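Local coordinates for protein deferrochelatase (Vibrio cholerae, PDB 5DE0) that binds heme b and probably works as a dye-decolorizing (DyP-type) peroxidase, reducing peroxide at the expense of oxidisable substrates, at residues 6-11 with 289-294; 56-61 with 100-105; 176-181 with 242-247. All blocks are in the same frame, centred on the assembly; numbering follows the deposited sequence.

Contacts 1 and 2 are neighbours, their centres about 10 Å apart, and they share polar atoms: Gln8 OE1 bonds to Val60 N at 2.8 Å, and Ala10 O takes His103 NE2 at 2.9 Å. The N-terminal segment 6-11 thus ties the edge of the N-terminal-half sheet to the end of strand 281-291. Contact 3 sits on the opposite side of the chain's centre, about 25 Å from contact 1 centre to centre, yet Phe289 and Val176 meet across adjacent strands of the C-terminal-half sheet. Contact 2 does not touch contact 3, whose centre is about 20 Å away. Of the three, contact 3 lines the heme pocket, with Gln177, Phe179, His181 and Leu247.

Contact 1 of 3, residues 6-11 with 289-294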
loop_
_atom_site.group_PDB
_atom_site.type_symbol
_atom_site.label_atom_id
_atom_site.label_comp_id
_atom_site.label_asym_id
_atom_site.label_seq_id
_atom_site.Cartn_x
_atom_site.Cartn_y
_atom_site.Cartn_z
ATOM N N LYS B 6 -31.717 -6.217 -1.842
ATOM C CA LYS B 6 -30.588 -5.549 -1.201
ATOM C C LYS B 6 -29.249 -5.981 -1.782
ATOM O O LYS B 6 -28.866 -7.147 -1.694
ATOM C CB LYS B 6 -30.593 -5.812 0.305
ATOM C CG LYS B 6 -31.525 -4.920 1.098
ATOM C CD LYS B 6 -31.322 -5.127 2.587
ATOM C CE LYS B 6 -32.117 -4.116 3.392
ATOM N NZ LYS B 6 -31.738 -2.719 3.041
ATOM N N SER B 7 -28.537 -5.027 -2.370
ATOM C CA SER B 7 -27.196 -5.267 -2.885
ATOM C C SER B 7 -26.176 -5.313 -1.752
ATOM O O SER B 7 -26.457 -4.880 -0.631
ATOM C CB SER B 7 -26.810 -4.181 -3.889
ATOM O OG SER B 7 -26.910 -2.894 -3.302
ATOM N N GLN B 8 -24.988 -5.835 -2.044
ATOM C CA GLN B 8 -23.908 -5.836 -1.064
ATOM C C GLN B 8 -23.383 -4.412 -0.887
ATOM O O GLN B 8 -23.349 -3.630 -1.839
ATOM C CB GLN B 8 -22.795 -6.803 -1.483
ATOM C CG GLN B 8 -23.275 -8.251 -1.588
ATOM C CD GLN B 8 -22.155 -9.247 -1.842
ATOM O OE1 GLN B 8 -21.242 -9.391 -1.031
ATOM N NE2 GLN B 8 -22.230 -9.948 -2.969
ATOM N N THR B 9 -22.979 -4.089 0.338
ATOM C CA THR B 9 -22.756 -2.706 0.761
ATOM C C THR B 9 -21.700 -1.914 -0.015
ATOM O O THR B 9 -21.658 -0.691 0.080
ATOM C CB THR B 9 -22.359 -2.660 2.246
ATOM O OG1 THR B 9 -21.151 -3.405 2.442
ATOM C CG2 THR B 9 -23.464 -3.245 3.113
ATOM N N ALA B 10 -20.850 -2.597 -0.773
ATOM C CA ALA B 10 -19.743 -1.917 -1.443
ATOM C C ALA B 10 -20.147 -1.266 -2.766
ATOM O O ALA B 10 -19.505 -0.319 -3.214
ATOM C CB ALA B 10 -18.594 -2.893 -1.674
ATOM N N ILE B 11 -21.218 -1.764 -3.374
ATOM C CA ILE B 11 -21.562 -1.406 -4.749
ATOM C C ILE B 11 -22.157 -0.005 -4.912
ATOM O O ILE B 11 -21.601 0.834 -5.622
ATOM C CB ILE B 11 -22.552 -2.428 -5.339
ATOM C CG1 ILE B 11 -21.986 -3.844 -5.209
ATOM C CG2 ILE B 11 -22.853 -2.104 -6.792
ATOM C CD1 ILE B 11 -22.897 -4.920 -5.749
ATOM N N PHE B 289 -17.196 -11.254 -13.059
ATOM C CA PHE B 289 -17.822 -11.839 -11.884
ATOM C C PHE B 289 -19.305 -11.500 -11.836
ATOM O O PHE B 289 -19.799 -10.699 -12.628
ATOM C CB PHE B 289 -17.159 -11.338 -10.599
ATOM C CG PHE B 289 -15.688 -11.623 -10.512
ATOM C CD1 PHE B 289 -14.764 -10.690 -10.950
ATOM C CD2 PHE B 289 -15.227 -12.813 -9.970
ATOM C CE1 PHE B 289 -13.407 -10.945 -10.861
ATOM C CE2 PHE B 289 -13.874 -13.072 -9.880
ATOM C CZ PHE B 289 -12.963 -12.137 -10.327
ATOM N N PHE B 290 -20.011 -12.120 -10.898
ATOM C CA PHE B 290 -21.337 -11.660 -10.528
ATOM C C PHE B 290 -21.429 -11.552 -9.012
ATOM O O PHE B 290 -21.240 -12.536 -8.294
ATOM C CB PHE B 290 -22.424 -12.591 -11.059
ATOM C CG PHE B 290 -23.817 -12.106 -10.786
ATOM C CD1 PHE B 290 -24.510 -12.523 -9.659
ATOM C CD2 PHE B 290 -24.436 -11.233 -11.661
ATOM C CE1 PHE B 290 -25.795 -12.076 -9.413
ATOM C CE2 PHE B 290 -25.719 -10.782 -11.423
ATOM C CZ PHE B 290 -26.401 -11.204 -10.297
ATOM N N ALA B 291 -21.706 -10.348 -8.531
ATOM C CA ALA B 291 -21.897 -10.129 -7.107
ATOM C C ALA B 291 -23.375 -10.253 -6.780
ATOM O O ALA B 291 -24.165 -9.373 -7.116
ATOM C CB ALA B 291 -21.362 -8.772 -6.691
ATOM N N PRO B 292 -23.758 -11.352 -6.114
ATOM C CA PRO B 292 -25.173 -11.572 -5.811
ATOM C C PRO B 292 -25.670 -10.626 -4.725
ATOM O O PRO B 292 -24.865 -9.936 -4.096
ATOM C CB PRO B 292 -25.206 -13.025 -5.328
ATOM C CG PRO B 292 -23.860 -13.237 -4.731
ATOM C CD PRO B 292 -22.902 -12.416 -5.554
ATOM N N SER B 293 -26.981 -10.586 -4.519
ATOM C CA SER B 293 -27.562 -9.850 -3.405
ATOM C C SER B 293 -27.082 -10.446 -2.085
ATOM O O SER B 293 -26.500 -11.534 -2.062
ATOM C CB SER B 293 -29.087 -9.876 -3.483
ATOM O OG SER B 293 -29.558 -11.209 -3.570
ATOM N N GLN B 294 -27.319 -9.735 -0.989
ATOM C CA GLN B 294 -26.901 -10.212 0.323
ATOM C C GLN B 294 -27.588 -11.529 0.670
ATOM O O GLN B 294 -26.980 -12.422 1.261
ATOM C CB GLN B 294 -27.202 -9.169 1.398
ATOM C CG GLN B 294 -26.646 -7.788 1.107
ATOM C CD GLN B 294 -26.767 -6.858 2.297
ATOM O OE1 GLN B 294 -26.865 -7.307 3.439
ATOM N NE2 GLN B 294 -26.763 -5.556 2.037
HETATM O O HOH W 1 -25.253 -7.497 -4.627
#
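Residues 6-8 run beside 292-294, where strand 281-291 has ended and helix 294-299 begins; Ser7 and Ser293 stand opposite each other with CA atoms 4.6 Å apart, and Gln294 N, in the first turn of the helix, donates to Lys6 O at 3.1 Å. Ser293 holds the N-cap position, its OG making a weak bond to Met296 N. The side chain of Gln294 adds a second grip on the same loop. Its CG lies beside the backbone N, anti to the carbonyl carbon (chi1 -53°), and the extended chain brings CG close to both Lys6 O and Ser7 O before NE2 bonds to Ser7 O at 2.8 Å. The bond is almost straight, 172° at the hydrogen, and Ser7 O lies in the amide plane. Gln8 makes the reciprocal bond: its extended chain carries NE2 at a slant across the proline ring to Pro292 O, 2.9 Å away, tilted from the carbonyl plane. NE2 also rests 3.6 Å from Pro292 CD. The other end of this amide, OE1, accepts from Val60 N of strand 57-62, while Thr9 OG1 accepts from Val58 N of the same strand. A water accepts from Gln8 N at 3.1 Å. The apolar part is small: Ile11 CD1 approaches Ala291 CB at 4.3 Å. With both ends of its amide engaged, Gln8 is fixed in rotation and joins the loop just after strand 281-291 to edge strand 57-62; three carbonyls, of Lys6, Ser7 and Pro292, each take an N-H from a glutamine, one from the backbone and two from side-chain amides.

Contact 2 of 3, residues 56-61 with 100-105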
loop_
_atom_site.group_PDB
_atom_site.type_symbol
_atom_site.label_atom_id
_atom_site.label_comp_id
_atom_site.label_asym_id
_atom_site.label_seq_id
_atom_site.Cartn_x
_atom_site.Cartn_y
_atom_site.Cartn_z
ATOM N N LEU B 56 -16.706 0.942 6.510
ATOM C CA LEU B 56 -16.194 -0.243 5.833
ATOM C C LEU B 56 -17.313 -0.980 5.106
ATOM O O LEU B 56 -18.371 -1.244 5.678
ATOM C CB LEU B 56 -15.507 -1.177 6.832
ATOM C CG LEU B 56 -14.969 -2.494 6.269
ATOM C CD1 LEU B 56 -13.807 -2.250 5.314
ATOM C CD2 LEU B 56 -14.557 -3.422 7.399
ATOM N N THR B 57 -17.074 -1.297 3.838
ATOM C CA THR B 57 -18.051 -2.004 3.022
ATOM C C THR B 57 -17.416 -3.231 2.387
ATOM O O THR B 57 -16.195 -3.369 2.378
ATOM C CB THR B 57 -18.624 -1.103 1.918
ATOM O OG1 THR B 57 -17.566 -0.695 1.042
ATOM C CG2 THR B 57 -19.283 0.130 2.517
ATOM N N VAL B 58 -18.243 -4.123 1.851
ATOM C CA VAL B 58 -17.733 -5.340 1.231
ATOM C C VAL B 58 -18.682 -5.859 0.150
ATOM O O VAL B 58 -19.900 -5.697 0.243
ATOM C CB VAL B 58 -17.490 -6.448 2.291
ATOM C CG1 VAL B 58 -18.805 -6.905 2.909
ATOM C CG2 VAL B 58 -16.731 -7.626 1.690
ATOM N N SER B 59 -18.112 -6.458 -0.891
ATOM C CA SER B 59 -18.893 -7.146 -1.911
ATOM C C SER B 59 -18.145 -8.380 -2.401
ATOM O O SER B 59 -17.033 -8.276 -2.921
ATOM C CB SER B 59 -19.202 -6.217 -3.083
ATOM O OG SER B 59 -19.949 -6.898 -4.074
ATOM N N VAL B 60 -18.758 -9.547 -2.224
ATOM C CA VAL B 60 -18.153 -10.807 -2.634
ATOM C C VAL B 60 -18.764 -11.291 -3.944
ATOM O O VAL B 60 -19.987 -11.396 -4.067
ATOM C CB VAL B 60 -18.327 -11.895 -1.558
ATOM C CG1 VAL B 60 -17.649 -13.181 -1.995
ATOM C CG2 VAL B 60 -17.766 -11.414 -0.226
ATOM N N ALA B 61 -17.911 -11.592 -4.917
ATOM C CA ALA B 61 -18.378 -11.994 -6.241
ATOM C C ALA B 61 -17.676 -13.257 -6.730
ATOM O O ALA B 61 -16.532 -13.531 -6.359
ATOM C CB ALA B 61 -18.180 -10.864 -7.230
ATOM N N ILE B 100 -12.995 -10.318 -3.839
ATOM C CA ILE B 100 -13.356 -9.654 -2.593
ATOM C C ILE B 100 -13.094 -8.159 -2.722
ATOM O O ILE B 100 -11.943 -7.731 -2.812
ATOM C CB ILE B 100 -12.565 -10.211 -1.393
ATOM C CG1 ILE B 100 -12.838 -11.705 -1.214
ATOM C CG2 ILE B 100 -12.916 -9.449 -0.120
ATOM C CD1 ILE B 100 -12.103 -12.328 -0.046
ATOM N N HIS B 101 -14.163 -7.368 -2.737
ATOM C CA HIS B 101 -14.044 -5.923 -2.915
ATOM C C HIS B 101 -14.502 -5.158 -1.674
ATOM O O HIS B 101 -15.651 -5.282 -1.244
ATOM C CB HIS B 101 -14.848 -5.474 -4.140
ATOM C CG HIS B 101 -14.980 -3.990 -4.270
ATOM N ND1 HIS B 101 -16.140 -3.382 -4.701
ATOM C CD2 HIS B 101 -14.098 -2.990 -4.034
ATOM C CE1 HIS B 101 -15.969 -2.072 -4.717
ATOM N NE2 HIS B 101 -14.738 -1.808 -4.318
ATOM N N CYS B 102 -13.592 -4.369 -1.109
ATOM C CA CYS B 102 -13.887 -3.531 0.048
ATOM C C CYS B 102 -13.422 -2.100 -0.194
ATOM O O CYS B 102 -12.442 -1.877 -0.902
ATOM C CB CYS B 102 -13.208 -4.084 1.306
ATOM S SG CYS B 102 -13.579 -5.807 1.697
ATOM N N HIS B 103 -14.122 -1.133 0.392
ATOM C CA HIS B 103 -13.625 0.239 0.427
ATOM C C HIS B 103 -14.069 0.925 1.715
ATOM O O HIS B 103 -15.169 0.679 2.208
ATOM C CB HIS B 103 -14.082 1.034 -0.808
ATOM C CG HIS B 103 -15.568 1.180 -0.935
ATOM N ND1 HIS B 103 -16.294 2.088 -0.194
ATOM C CD2 HIS B 103 -16.459 0.549 -1.736
ATOM C CE1 HIS B 103 -17.570 2.002 -0.525
ATOM N NE2 HIS B 103 -17.698 1.075 -1.456
ATOM N N ALA B 104 -13.202 1.774 2.259
ATOM C CA ALA B 104 -13.459 2.421 3.543
ATOM C C ALA B 104 -12.746 3.764 3.648
ATOM O O ALA B 104 -12.008 4.158 2.745
ATOM C CB ALA B 104 -13.036 1.509 4.687
ATOM N N THR B 105 -12.964 4.461 4.760
ATOM C CA THR B 105 -12.348 5.767 4.977
ATOM C C THR B 105 -10.958 5.628 5.588
ATOM O O THR B 105 -10.270 6.624 5.815
ATOM C CB THR B 105 -13.215 6.663 5.888
ATOM O OG1 THR B 105 -13.370 6.044 7.170
ATOM C CG2 THR B 105 -14.586 6.886 5.269
#
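Val58 and Cys102 fit together on one face of an antiparallel strand pair whose segment axes come within 4.7 Å at 168°: Val58 CG2 presses on Cys102 SG at 3.6 Å. On the same face Leu56 curls back over the partner strand, and its CD1 rests against Ala104 CB, at 3.9 Å, and more loosely against Cys102 CB. Leu110 of helix 108-117 packs on Leu56, Cys102 and Ala104, and Val44 of helix 40-50 on Leu56 and Val58, so these bumps face the helical layer of a ferredoxin-like sheet. The other face is polar. Here His103 folds back toward strand 57-61, its CG between the backbone N and the carbonyl carbon (chi1 62°), and turns one ring face to Thr57. Thr57 OG1 sits 3.0 Å above the ring plane, over its centre, and Thr57 CB also lies over that face. The hydroxyl donates to His103 O at 3.0 Å, in the carbonyl plane on a lone pair; Thr57 N donates to the same oxygen. Farther along, Ser59 and His101 form a hydrogen-bonded pair, Ser59 N to His101 O at 2.8 Å and His101 N to Ser59 O at 3.0 Å. His101 ND1 bonds to Tyr252 OH. The two Thr57 donors satisfy a buried carbonyl, while the imidazole's orientation is probably set by NE2, bonded to Ala10 O, and by the Thr57 hydroxyl over its face.

Contact 3 of 3, residues 176-181 with 242-247; sequences VQRFVH and SGDHGL. With HEM (protoporphyrin IX containing Fe), chain F.
Part of the wall of the heme pocket in the C-terminal ferredoxin-like half of this DyP-type peroxidase is built here, where strand 172-181 meets the loop leading into strand 247-253. Phe179 N bonds to Leu247 O at 2.8 Å and His181 N to His245 O; between them the chain bends sharply at Gly246, and the return bond from Leu247 N to Phe179 O is weak. His181 lays its ring over that bend, Gly246 CA standing 3.5 Å from the ring centroid and 9° off its normal, a CH-pi contact over the face. Both ring nitrogens are held, ND1 with Thr281 OG1 and NE2 with Asp141 OD2, which fixes the ring's rotation beside heme vinyl carbon CBC. Phe179 offers one face to heme methyl CMC, 3.6 Å above the ring plane and nearer the ring's border than its middle, while Leu247 O lies at the ring edge. Leu247 reaches the porphyrin with CD2, 3.6 Å from C3C of the heme. On the far side of the strand, Arg178 leaves with CG anti to the backbone N (chi1 -176°), then bends at chi3 to bring NH1 to Asp244 OD2 in a salt bridge of 3.2 Å. The carboxylate oxygen lies in the guanidinium plane but is met on its anti side; Arg178 NE has a second charged partner in Asp129. Val180 packs its two methyls against the Asp244 carboxylate. Ser242 bonds to Glu130 of the second subunit. His245 ND1 bonds to Ser240 O, and a water donates to His181 O at 2.8 Å and lies 2.7 Å from His245 NE2.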
loop_
_atom_site.group_PDB
_atom_site.type_symbol
_atom_site.label_atom_id
_atom_site.label_comp_id
_atom_site.label_asym_id
_atom_site.label_seq_id
_atom_site.Cartn_x
_atom_site.Cartn_y
_atom_site.Cartn_z
ATOM N N VAL B 176 -13.072 -6.562 -13.663
ATOM C CA VAL B 176 -11.887 -5.937 -13.094
ATOM C C VAL B 176 -10.686 -6.112 -14.023
ATOM O O VAL B 176 -10.512 -7.155 -14.654
ATOM C CB VAL B 176 -11.562 -6.495 -11.667
ATOM C CG1 VAL B 176 -12.517 -7.605 -11.279
ATOM C CG2 VAL B 176 -10.112 -6.957 -11.552
ATOM N N GLN B 177 -9.883 -5.059 -14.125
ATOM C CA GLN B 177 -8.640 -5.082 -14.886
ATOM C C GLN B 177 -7.592 -4.239 -14.176
ATOM O O GLN B 177 -7.777 -3.033 -14.004
ATOM C CB GLN B 177 -8.846 -4.549 -16.304
ATOM C CG GLN B 177 -9.446 -5.524 -17.298
ATOM C CD GLN B 177 -9.678 -4.874 -18.653
ATOM O OE1 GLN B 177 -10.395 -3.881 -18.759
ATOM N NE2 GLN B 177 -9.054 -5.423 -19.693
ATOM N N ARG B 178 -6.496 -4.862 -13.759
ATOM C CA ARG B 178 -5.401 -4.107 -13.166
ATOM C C ARG B 178 -4.513 -3.538 -14.260
ATOM O O ARG B 178 -3.893 -4.281 -15.021
ATOM C CB ARG B 178 -4.574 -4.971 -12.213
ATOM C CG ARG B 178 -3.492 -4.182 -11.499
ATOM C CD ARG B 178 -3.052 -4.839 -10.202
ATOM N NE ARG B 178 -2.222 -6.019 -10.419
ATOM C CZ ARG B 178 -0.927 -5.974 -10.713
ATOM N NH1 ARG B 178 -0.314 -4.806 -10.840
ATOM N NH2 ARG B 178 -0.246 -7.099 -10.890
ATOM N N PHE B 179 -4.455 -2.212 -14.337
ATOM C CA PHE B 179 -3.648 -1.552 -15.352
ATOM C C PHE B 179 -2.305 -1.080 -14.807
ATOM O O PHE B 179 -2.217 -0.586 -13.681
ATOM C CB PHE B 179 -4.413 -0.370 -15.950
ATOM C CG PHE B 179 -5.429 -0.771 -16.974
ATOM C CD1 PHE B 179 -6.737 -1.030 -16.607
ATOM C CD2 PHE B 179 -5.072 -0.896 -18.306
ATOM C CE1 PHE B 179 -7.670 -1.402 -17.551
ATOM C CE2 PHE B 179 -6.000 -1.268 -19.254
ATOM C CZ PHE B 179 -7.300 -1.522 -18.878
ATOM N N VAL B 180 -1.262 -1.247 -15.612
ATOM C CA VAL B 180 0.063 -0.746 -15.273
ATOM C C VAL B 180 0.415 0.411 -16.201
ATOM O O VAL B 180 0.397 0.263 -17.425
ATOM C CB VAL B 180 1.135 -1.844 -15.378
ATOM C CG1 VAL B 180 2.498 -1.296 -14.979
ATOM C CG2 VAL B 180 0.761 -3.034 -14.510
ATOM N N HIS B 181 0.732 1.561 -15.615
ATOM C CA HIS B 181 0.940 2.784 -16.382
ATOM C C HIS B 181 2.390 2.990 -16.814
ATOM O O HIS B 181 3.324 2.613 -16.110
ATOM C CB HIS B 181 0.477 3.999 -15.573
ATOM C CG HIS B 181 -1.010 4.115 -15.452
ATOM N ND1 HIS B 181 -1.875 3.180 -15.978
ATOM C CD2 HIS B 181 -1.787 5.059 -14.868
ATOM C CE1 HIS B 181 -3.119 3.541 -15.722
ATOM N NE2 HIS B 181 -3.093 4.677 -15.050
ATOM N N SER B 242 8.620 2.418 -7.762
ATOM C CA SER B 242 9.620 1.494 -8.293
ATOM C C SER B 242 9.011 0.186 -8.792
ATOM O O SER B 242 9.707 -0.645 -9.372
ATOM C CB SER B 242 10.675 1.189 -7.229
ATOM O OG SER B 242 10.096 0.517 -6.126
ATOM N N GLY B 243 7.718 -0.000 -8.555
ATOM C CA GLY B 243 7.034 -1.202 -8.995
ATOM C C GLY B 243 5.844 -0.876 -9.875
ATOM O O GLY B 243 5.787 0.197 -10.473
ATOM N N ASP B 244 4.896 -1.803 -9.962
ATOM C CA ASP B 244 3.672 -1.566 -10.715
ATOM C C ASP B 244 2.883 -0.413 -10.109
ATOM O O ASP B 244 2.692 -0.349 -8.897
ATOM C CB ASP B 244 2.797 -2.822 -10.756
ATOM C CG ASP B 244 3.328 -3.876 -11.705
ATOM O OD1 ASP B 244 4.309 -3.594 -12.424
ATOM O OD2 ASP B 244 2.752 -4.984 -11.743
ATOM N N HIS B 245 2.438 0.504 -10.958
ATOM C CA HIS B 245 1.533 1.557 -10.527
ATOM C C HIS B 245 0.604 1.939 -11.668
ATOM O O HIS B 245 0.993 1.913 -12.836
ATOM C CB HIS B 245 2.305 2.781 -10.022
ATOM C CG HIS B 245 3.319 3.304 -10.992
ATOM N ND1 HIS B 245 4.655 2.968 -10.928
ATOM C CD2 HIS B 245 3.194 4.145 -12.045
ATOM C CE1 HIS B 245 5.308 3.576 -11.902
ATOM N NE2 HIS B 245 4.445 4.298 -12.594
ATOM N N GLY B 246 -0.632 2.278 -11.323
ATOM C CA GLY B 246 -1.621 2.640 -12.315
ATOM C C GLY B 246 -3.018 2.627 -11.734
ATOM O O GLY B 246 -3.261 3.181 -10.660
ATOM N N LEU B 247 -3.937 1.978 -12.437
ATOM C CA LEU B 247 -5.332 1.963 -12.027
ATOM C C LEU B 247 -5.879 0.549 -11.904
ATOM O O LEU B 247 -5.766 -0.256 -12.830
ATOM C CB LEU B 247 -6.185 2.760 -13.017
ATOM C CG LEU B 247 -7.677 2.858 -12.698
ATOM C CD1 LEU B 247 -7.911 3.733 -11.476
ATOM C CD2 LEU B 247 -8.450 3.386 -13.900
HETATM C CHA HEM F . -14.475 7.788 -18.342
HETATM C CHB HEM F . -15.205 3.017 -18.832
HETATM C CHC HEM F . -10.436 2.195 -18.340
HETATM C CHD HEM F . -9.864 6.820 -16.999
HETATM C C1A HEM F . -15.091 6.569 -18.522
HETATM C C2A HEM F . -16.508 6.346 -18.728
HETATM C C3A HEM F . -16.708 5.031 -18.859
HETATM C C4A HEM F . -15.424 4.373 -18.744
HETATM C CMA HEM F . -18.058 4.319 -19.095
HETATM C CAA HEM F . -17.592 7.446 -18.785
HETATM C CBA HEM F . -17.978 7.676 -20.245
HETATM C CGA HEM F . -18.909 8.853 -20.350
HETATM O O1A HEM F . -18.418 10.010 -20.305
HETATM O O2A HEM F . -20.139 8.629 -20.485
HETATM C C1B HEM F . -13.977 2.397 -18.827
HETATM C C2B HEM F . -13.734 1.018 -19.189
HETATM C C3B HEM F . -12.431 0.772 -19.056
HETATM C C4B HEM F . -11.779 1.998 -18.606
HETATM C CMB HEM F . -14.799 -0.005 -19.641
HETATM C CAB HEM F . -11.804 -0.608 -19.355
HETATM C CBB HEM F . -10.510 -0.860 -19.168
HETATM C C1C HEM F . -9.859 3.368 -17.899
HETATM C C2C HEM F . -8.466 3.561 -17.534
HETATM C C3C HEM F . -8.315 4.847 -17.161
HETATM C C4C HEM F . -9.604 5.498 -17.287
HETATM C CMC HEM F . -7.399 2.443 -17.582
HETATM C CAC HEM F . -7.057 5.613 -16.681
HETATM C CBC HEM F . -5.819 5.110 -16.655
HETATM C C1D HEM F . -10.992 7.535 -17.342
HETATM C C2D HEM F . -11.080 8.976 -17.404
HETATM C C3D HEM F . -12.524 9.281 -17.821
HETATM C C4D HEM F . -13.162 7.992 -17.972
HETATM C CMD HEM F . -9.962 10.000 -17.110
HETATM C CAD HEM F . -13.154 10.671 -18.042
HETATM C CBD HEM F . -13.706 11.224 -16.733
HETATM C CGD HEM F . -14.840 10.362 -16.247
HETATM O O1D HEM F . -14.602 9.501 -15.361
HETATM O O2D HEM F . -15.985 10.533 -16.740
HETATM N NA HEM F . -14.461 5.341 -18.538
HETATM N NB HEM F . -12.764 2.964 -18.479
HETATM N NC HEM F . -10.519 4.571 -17.737
HETATM N ND HEM F . -12.230 6.999 -17.682
HETATM FE FE HEM F . -12.469 5.002 -18.188
HETATM O O HOH W 2 5.144 4.580 -15.156
#